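Local coordinates for protein shikimate kinase (Bacteroides thetaiotaomicron, PDB 3VAA) that probably phosphorylates the 3-hydroxyl group of shikimate with ATP and magnesium, a step of the chorismate pathway that leads to aromatic amino acids, at residues Y59-E62 against T67-E70; D178-E181 against Q185-S188. All blocks are in the same frame, centred on the assembly; numbering follows the deposited sequence.

Contact 1 of 2, residues Y59-E62 against T67-E70; sequences YIEE and TVGE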
ATOM      1  N   TYR A  59      -6.115   3.947 -10.248  1.00 24.53           N
ATOM      2  CA  TYR A  59      -5.652   4.908 -11.256  1.00 24.74           C
ATOM      3  C   TYR A  59      -5.234   4.188 -12.553  1.00 24.53           C
ATOM      4  O   TYR A  59      -5.573   4.605 -13.674  1.00 26.36           O
ATOM      5  CB  TYR A  59      -4.519   5.749 -10.675  1.00 23.31           C
ATOM      6  CG  TYR A  59      -4.043   6.828 -11.590  1.00 24.33           C
ATOM      7  CD1 TYR A  59      -4.675   8.060 -11.621  1.00 27.33           C
ATOM      8  CD2 TYR A  59      -2.956   6.627 -12.443  1.00 23.57           C
ATOM      9  CE1 TYR A  59      -4.245   9.059 -12.476  1.00 29.72           C
ATOM     10  CE2 TYR A  59      -2.517   7.619 -13.281  1.00 25.46           C
ATOM     11  CZ  TYR A  59      -3.175   8.837 -13.303  1.00 26.95           C
ATOM     12  OH  TYR A  59      -2.755   9.852 -14.147  1.00 28.37           O
ATOM     13  N   ILE A  60      -4.520   3.090 -12.383  1.00 23.58           N
ATOM     14  CA  ILE A  60      -4.082   2.245 -13.499  1.00 24.55           C
ATOM     15  C   ILE A  60      -5.298   1.748 -14.307  1.00 25.65           C
ATOM     16  O   ILE A  60      -5.315   1.851 -15.531  1.00 27.01           O
ATOM     17  CB  ILE A  60      -3.276   1.048 -12.972  1.00 24.56           C
ATOM     18  CG1 ILE A  60      -1.866   1.492 -12.541  1.00 22.92           C
ATOM     19  CG2 ILE A  60      -3.203  -0.057 -14.045  1.00 27.51           C
ATOM     20  CD1 ILE A  60      -1.090   0.428 -11.681  1.00 22.41           C
ATOM     21  N   GLU A  61      -6.321   1.249 -13.615  1.00 26.31           N
ATOM     22  CA  GLU A  61      -7.514   0.737 -14.305  1.00 29.33           C
ATOM     23  C   GLU A  61      -8.254   1.828 -15.058  1.00 32.05           C
ATOM     24  O   GLU A  61      -8.801   1.576 -16.154  1.00 33.27           O
ATOM     25  CB  GLU A  61      -8.448   0.010 -13.330  1.00 31.39           C
ATOM     26  CG  GLU A  61      -7.778  -1.170 -12.637  1.00 31.19           C
ATOM     27  CD  GLU A  61      -8.746  -2.093 -11.898  1.00 36.91           C
ATOM     28  OE1 GLU A  61      -9.974  -1.818 -11.881  1.00 39.18           O
ATOM     29  OE2 GLU A  61      -8.273  -3.129 -11.373  1.00 36.64           O
ATOM     30  N   GLU A  62      -8.305   3.028 -14.472  1.00 31.83           N
ATOM     31  CA  GLU A  62      -8.936   4.182 -15.142  1.00 35.85           C
ATOM     32  C   GLU A  62      -8.198   4.571 -16.433  1.00 35.32           C
ATOM     33  O   GLU A  62      -8.810   4.919 -17.434  1.00 36.95           O
ATOM     34  CB  GLU A  62      -8.965   5.402 -14.223  1.00 35.69           C
ATOM     35  CG  GLU A  62      -9.938   5.320 -13.079  1.00 42.53           C
ATOM     36  CD  GLU A  62     -11.388   5.365 -13.513  1.00 50.40           C
ATOM     37  OE1 GLU A  62     -12.230   4.782 -12.802  1.00 58.06           O
ATOM     38  OE2 GLU A  62     -11.700   5.969 -14.559  1.00 57.97           O
ATOM     39  N   THR A  67      -8.719  -3.975 -16.126  1.00 32.46           N
ATOM     40  CA  THR A  67      -8.410  -4.237 -14.721  1.00 29.99           C
ATOM     41  C   THR A  67      -6.945  -4.612 -14.601  1.00 30.16           C
ATOM     42  O   THR A  67      -6.300  -4.939 -15.597  1.00 28.28           O
ATOM     43  CB  THR A  67      -9.249  -5.374 -14.157  1.00 31.31           C
ATOM     44  OG1 THR A  67      -8.902  -6.608 -14.808  1.00 30.63           O
ATOM     45  CG2 THR A  67     -10.736  -5.090 -14.344  1.00 30.28           C
ATOM     46  N   VAL A  68      -6.401  -4.538 -13.379  1.00 28.47           N
ATOM     47  CA  VAL A  68      -5.012  -4.935 -13.172  1.00 29.69           C
ATOM     48  C   VAL A  68      -4.784  -6.411 -13.525  1.00 29.05           C
ATOM     49  O   VAL A  68      -3.725  -6.757 -14.034  1.00 31.76           O
ATOM     50  CB  VAL A  68      -4.534  -4.633 -11.729  1.00 29.82           C
ATOM     51  CG1 VAL A  68      -4.427  -3.120 -11.544  1.00 31.31           C
ATOM     52  CG2 VAL A  68      -5.448  -5.218 -10.739  1.00 32.55           C
ATOM     53  N   GLY A  69      -5.789  -7.270 -13.292  1.00 31.28           N
ATOM     54  CA  GLY A  69      -5.672  -8.671 -13.643  1.00 31.92           C
ATOM     55  C   GLY A  69      -5.575  -8.868 -15.147  1.00 32.71           C
ATOM     56  O   GLY A  69      -4.824  -9.731 -15.631  1.00 35.68           O
ATOM     57  N   GLU A  70      -6.362  -8.103 -15.890  1.00 29.41           N
ATOM     58  CA  GLU A  70      -6.334  -8.172 -17.346  1.00 32.78           C
ATOM     59  C   GLU A  70      -4.969  -7.716 -17.881  1.00 32.22           C
ATOM     60  O   GLU A  70      -4.416  -8.322 -18.804  1.00 34.75           O
ATOM     61  CB  GLU A  70      -7.440  -7.286 -17.928  1.00 33.02           C
ATOM     62  CG  GLU A  70      -8.843  -7.862 -17.719  1.00 35.97           C
ATOM     63  CD  GLU A  70      -9.937  -7.004 -18.332  1.00 41.31           C
ATOM     64  OE1 GLU A  70      -9.981  -5.791 -18.061  1.00 39.25           O
ATOM     65  OE2 GLU A  70     -10.773  -7.553 -19.072  1.00 47.39           O
TER

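Contact 2 of 2, residues D178-E181 against Q185-S188; sequences DELE and QIES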
ATOM      1  N   ASP A 178      -0.942  -1.924  13.146  1.00 25.48           N
ATOM      2  CA  ASP A 178      -1.605  -3.094  13.750  1.00 26.75           C
ATOM      3  C   ASP A 178      -3.029  -2.821  14.174  1.00 27.12           C
ATOM      4  O   ASP A 178      -3.855  -3.739  14.172  1.00 28.32           O
ATOM      5  CB  ASP A 178      -0.883  -3.572  15.019  1.00 28.14           C
ATOM      6  CG  ASP A 178       0.458  -4.242  14.744  1.00 33.02           C
ATOM      7  OD1 ASP A 178       0.682  -4.688  13.605  1.00 34.48           O
ATOM      8  OD2 ASP A 178       1.274  -4.345  15.700  1.00 38.51           O
ATOM      9  N   GLU A 179      -3.328  -1.576  14.550  1.00 26.51           N
ATOM     10  CA  GLU A 179      -4.628  -1.266  15.145  1.00 27.59           C
ATOM     11  C   GLU A 179      -5.475  -0.373  14.276  1.00 26.74           C
ATOM     12  O   GLU A 179      -5.363   0.842  14.330  1.00 28.34           O
ATOM     13  CB  GLU A 179      -4.424  -0.663  16.551  1.00 29.88           C
ATOM     14  CG  GLU A 179      -3.768  -1.659  17.529  1.00 32.56           C
ATOM     15  CD  GLU A 179      -3.821  -1.227  18.995  1.00 34.75           C
ATOM     16  OE1 GLU A 179      -3.525  -0.047  19.283  1.00 34.17           O
ATOM     17  OE2 GLU A 179      -4.126  -2.096  19.857  1.00 37.14           O
ATOM     18  N   LEU A 180      -6.314  -1.002  13.445  1.00 25.61           N
ATOM     19  CA  LEU A 180      -7.209  -0.284  12.534  1.00 26.85           C
ATOM     20  C   LEU A 180      -8.542  -0.989  12.512  1.00 28.95           C
ATOM     21  O   LEU A 180      -9.302  -0.909  11.528  1.00 30.02           O
ATOM     22  CB  LEU A 180      -6.615  -0.256  11.113  1.00 26.80           C
ATOM     23  CG  LEU A 180      -5.292   0.479  10.896  1.00 26.57           C
ATOM     24  CD1 LEU A 180      -4.782   0.195   9.494  1.00 26.85           C
ATOM     25  CD2 LEU A 180      -5.427   1.979  11.133  1.00 29.86           C
ATOM     26  N   GLU A 181      -8.876  -1.615  13.636  1.00 29.14           N
ATOM     27  CA  GLU A 181     -10.055  -2.478  13.704  1.00 30.99           C
ATOM     28  C   GLU A 181     -11.383  -1.865  14.163  1.00 31.98           C
ATOM     29  O   GLU A 181     -12.378  -2.588  14.238  1.00 34.72           O
ATOM     30  CB  GLU A 181      -9.700  -3.737  14.503  1.00 32.22           C
ATOM     31  CG  GLU A 181      -9.158  -4.911  13.663  1.00 33.36           C
ATOM     32  CD  GLU A 181      -7.811  -4.715  12.960  1.00 37.56           C
ATOM     33  OE1 GLU A 181      -7.073  -3.740  13.222  1.00 32.58           O
ATOM     34  OE2 GLU A 181      -7.478  -5.603  12.141  1.00 34.63           O
ATOM     35  N   GLN A 185      -9.682   3.203  16.950  1.00 31.94           N
ATOM     36  CA  GLN A 185      -8.331   2.808  16.541  1.00 30.52           C
ATOM     37  C   GLN A 185      -7.883   3.529  15.276  1.00 29.87           C
ATOM     38  O   GLN A 185      -6.736   3.934  15.170  1.00 30.19           O
ATOM     39  CB  GLN A 185      -8.266   1.302  16.300  1.00 30.35           C
ATOM     40  CG  GLN A 185      -8.428   0.499  17.556  1.00 31.99           C
ATOM     41  CD  GLN A 185      -8.485  -0.980  17.301  1.00 29.96           C
ATOM     42  OE1 GLN A 185      -7.784  -1.506  16.441  1.00 30.25           O
ATOM     43  NE2 GLN A 185      -9.350  -1.665  18.044  1.00 32.75           N
ATOM     44  N   ILE A 186      -8.789   3.666  14.308  1.00 29.55           N
ATOM     45  CA  ILE A 186      -8.456   4.354  13.058  1.00 28.36           C
ATOM     46  C   ILE A 186      -8.182   5.822  13.359  1.00 31.58           C
ATOM     47  O   ILE A 186      -7.165   6.357  12.917  1.00 27.84           O
ATOM     48  CB  ILE A 186      -9.554   4.205  11.995  1.00 27.33           C
ATOM     49  CG1 ILE A 186      -9.659   2.752  11.546  1.00 27.89           C
ATOM     50  CG2 ILE A 186      -9.261   5.109  10.797  1.00 30.29           C
ATOM     51  CD1 ILE A 186     -10.854   2.476  10.657  1.00 29.81           C
ATOM     52  N   GLU A 187      -9.051   6.463  14.147  1.00 33.19           N
ATOM     53  CA  GLU A 187      -8.846   7.869  14.516  1.00 36.01           C
ATOM     54  C   GLU A 187      -7.528   8.064  15.265  1.00 35.67           C
ATOM     55  O   GLU A 187      -6.827   9.040  15.032  1.00 35.83           O
ATOM     56  CB  GLU A 187     -10.012   8.395  15.378  1.00 38.45           C
ATOM     57  CG  GLU A 187      -9.832   9.832  15.918  1.00 44.08           C
ATOM     58  CD  GLU A 187      -9.690  10.881  14.819  1.00 47.99           C
ATOM     59  OE1 GLU A 187     -10.082  10.603  13.664  1.00 52.32           O
ATOM     60  OE2 GLU A 187      -9.193  11.988  15.115  1.00 52.33           O
ATOM     61  N   SER A 188      -7.208   7.134  16.170  1.00 34.53           N
ATOM     62  CA  SER A 188      -5.977   7.189  16.939  1.00 35.18           C
ATOM     63  C   SER A 188      -4.757   7.080  16.020  1.00 33.16           C
ATOM     64  O   SER A 188      -3.763   7.807  16.175  1.00 32.68           O
ATOM     65  CB  SER A 188      -5.944   6.047  17.950  1.00 35.19           C
ATOM     66  OG  SER A 188      -4.777   6.131  18.724  1.00 41.87           O
TER

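Contact 1 of 2, residues Y59-E62 against T67-E70
Glu-61, on helix 56-64, faces the start of helix 68-91 at Thr-67, where the two backbones come to 5.1 Å between the CA atoms of Glu-61 and Thr-67. The side chain of Glu-61 carries most of the contact. Its CG lies anti to the carbonyl carbon (chi1 -59°) and the chain runs on extended, which carries the carboxylate across to the second helix. There OE2 of Glu-61 accepts a fairly straight hydrogen bond from Val-68 N at 3.1 Å, the N-H coming from above the carboxylate plane, 45° out of it. The same oxygen lies 3.6 Å from Val-68 CG2. Beside this polar link the CG2 methyl of Ile-60 meets CG1 of Val-68 at 4.1 Å; Ile-60 also packs on Leu-71 and Leu-83 further along helix 68-91. Thr-67 is the N-cap of that helix and closes a capping box with Glu-70: OG1 of Thr-67 accepts from Glu-70 N at 3.1 Å, and in return OE1 of Glu-70 accepts from Thr-67 N at 2.9 Å through its anti lone pair. The two helices follow strand 53-55 and carry Asp-57 and Arg-81, predicted to bind shikimate, consistent with the shikimate-binding part of the kinase. Glu-61 thus supplies a further acceptor to a first-turn amide, and its negative charge beside the helix N-terminus would be expected to interact favourably with the helix dipole.

Contact 2 of 2, residues D178-E181 against Q185-S188
Gln-185, in the first turn of helix 183-196, reaches back with its side-chain amide to the loop that joins strand 173-176 to this helix. The polar part of the contact rests on one hydrogen bond, from Glu-181 N to Gln-185 OE1 at 3.0 Å. The N-H stands above the amide plane, 62° out of it, and meets the carbonyl at a C=O...N angle of 117°. An extended chain beyond CG carries the amide of Gln-185 over the loop backbone.

Van der Waals contacts accompany this bond. OE1 of Gln-185 lies 3.5 Å from Glu-179 CB and equally far from Glu-181 CB, while CB of Gln-185 rests 3.5 Å from Glu-179 O. The apolar share falls to Ile-186, whose CG1 meets Leu-180 CB at 4.3 Å and passes 3.7 Å from Leu-180 O; on the helix 38-49 side Ile-186 packs against Thr-40 and Ala-44. The side chain of Leu-180 touches residues of the probable P-loop.

Within the loop, a carboxylate accepts from the amide of the residue before it. The chain of Glu-181 bends at chi2 (65°) and folds back, bringing OE1 of Glu-181 to Leu-180 N at 2.8 Å, a bond that arrives nearly along the C-O axis. Its other oxygen, OE2, forms salt bridges with Arg-133 and Arg-134 of helix 128-137. Two successive loop amides are therefore satisfied by side chains, one by a neutral amide and one by a carboxylate whose charge is shared with two arginines, which ties the loop both to the helix it leads into and to helix 128-137.

Overall arrangement
Contacts 1 and 2 lie on opposite sides of the chain's centre, 29 Å apart between their centres and about 20 Å at the nearest atoms, and do not touch. Each joins residues close in sequence at the start of a helix, and each follows in the chain an outermost strand of the parallel sheet, 53-55 for contact 1 and 173-176 for contact 2. They border different parts of the predicted active site. In contact 1 the side chain of Ile-60 is about 4 Å from that of Asp-57 and about 8 Å from that of Arg-81. In contact 2 Ile-186 is about 4 Å from Thr-40, side chain to side chain, beside the predicted ATP-binding P-loop.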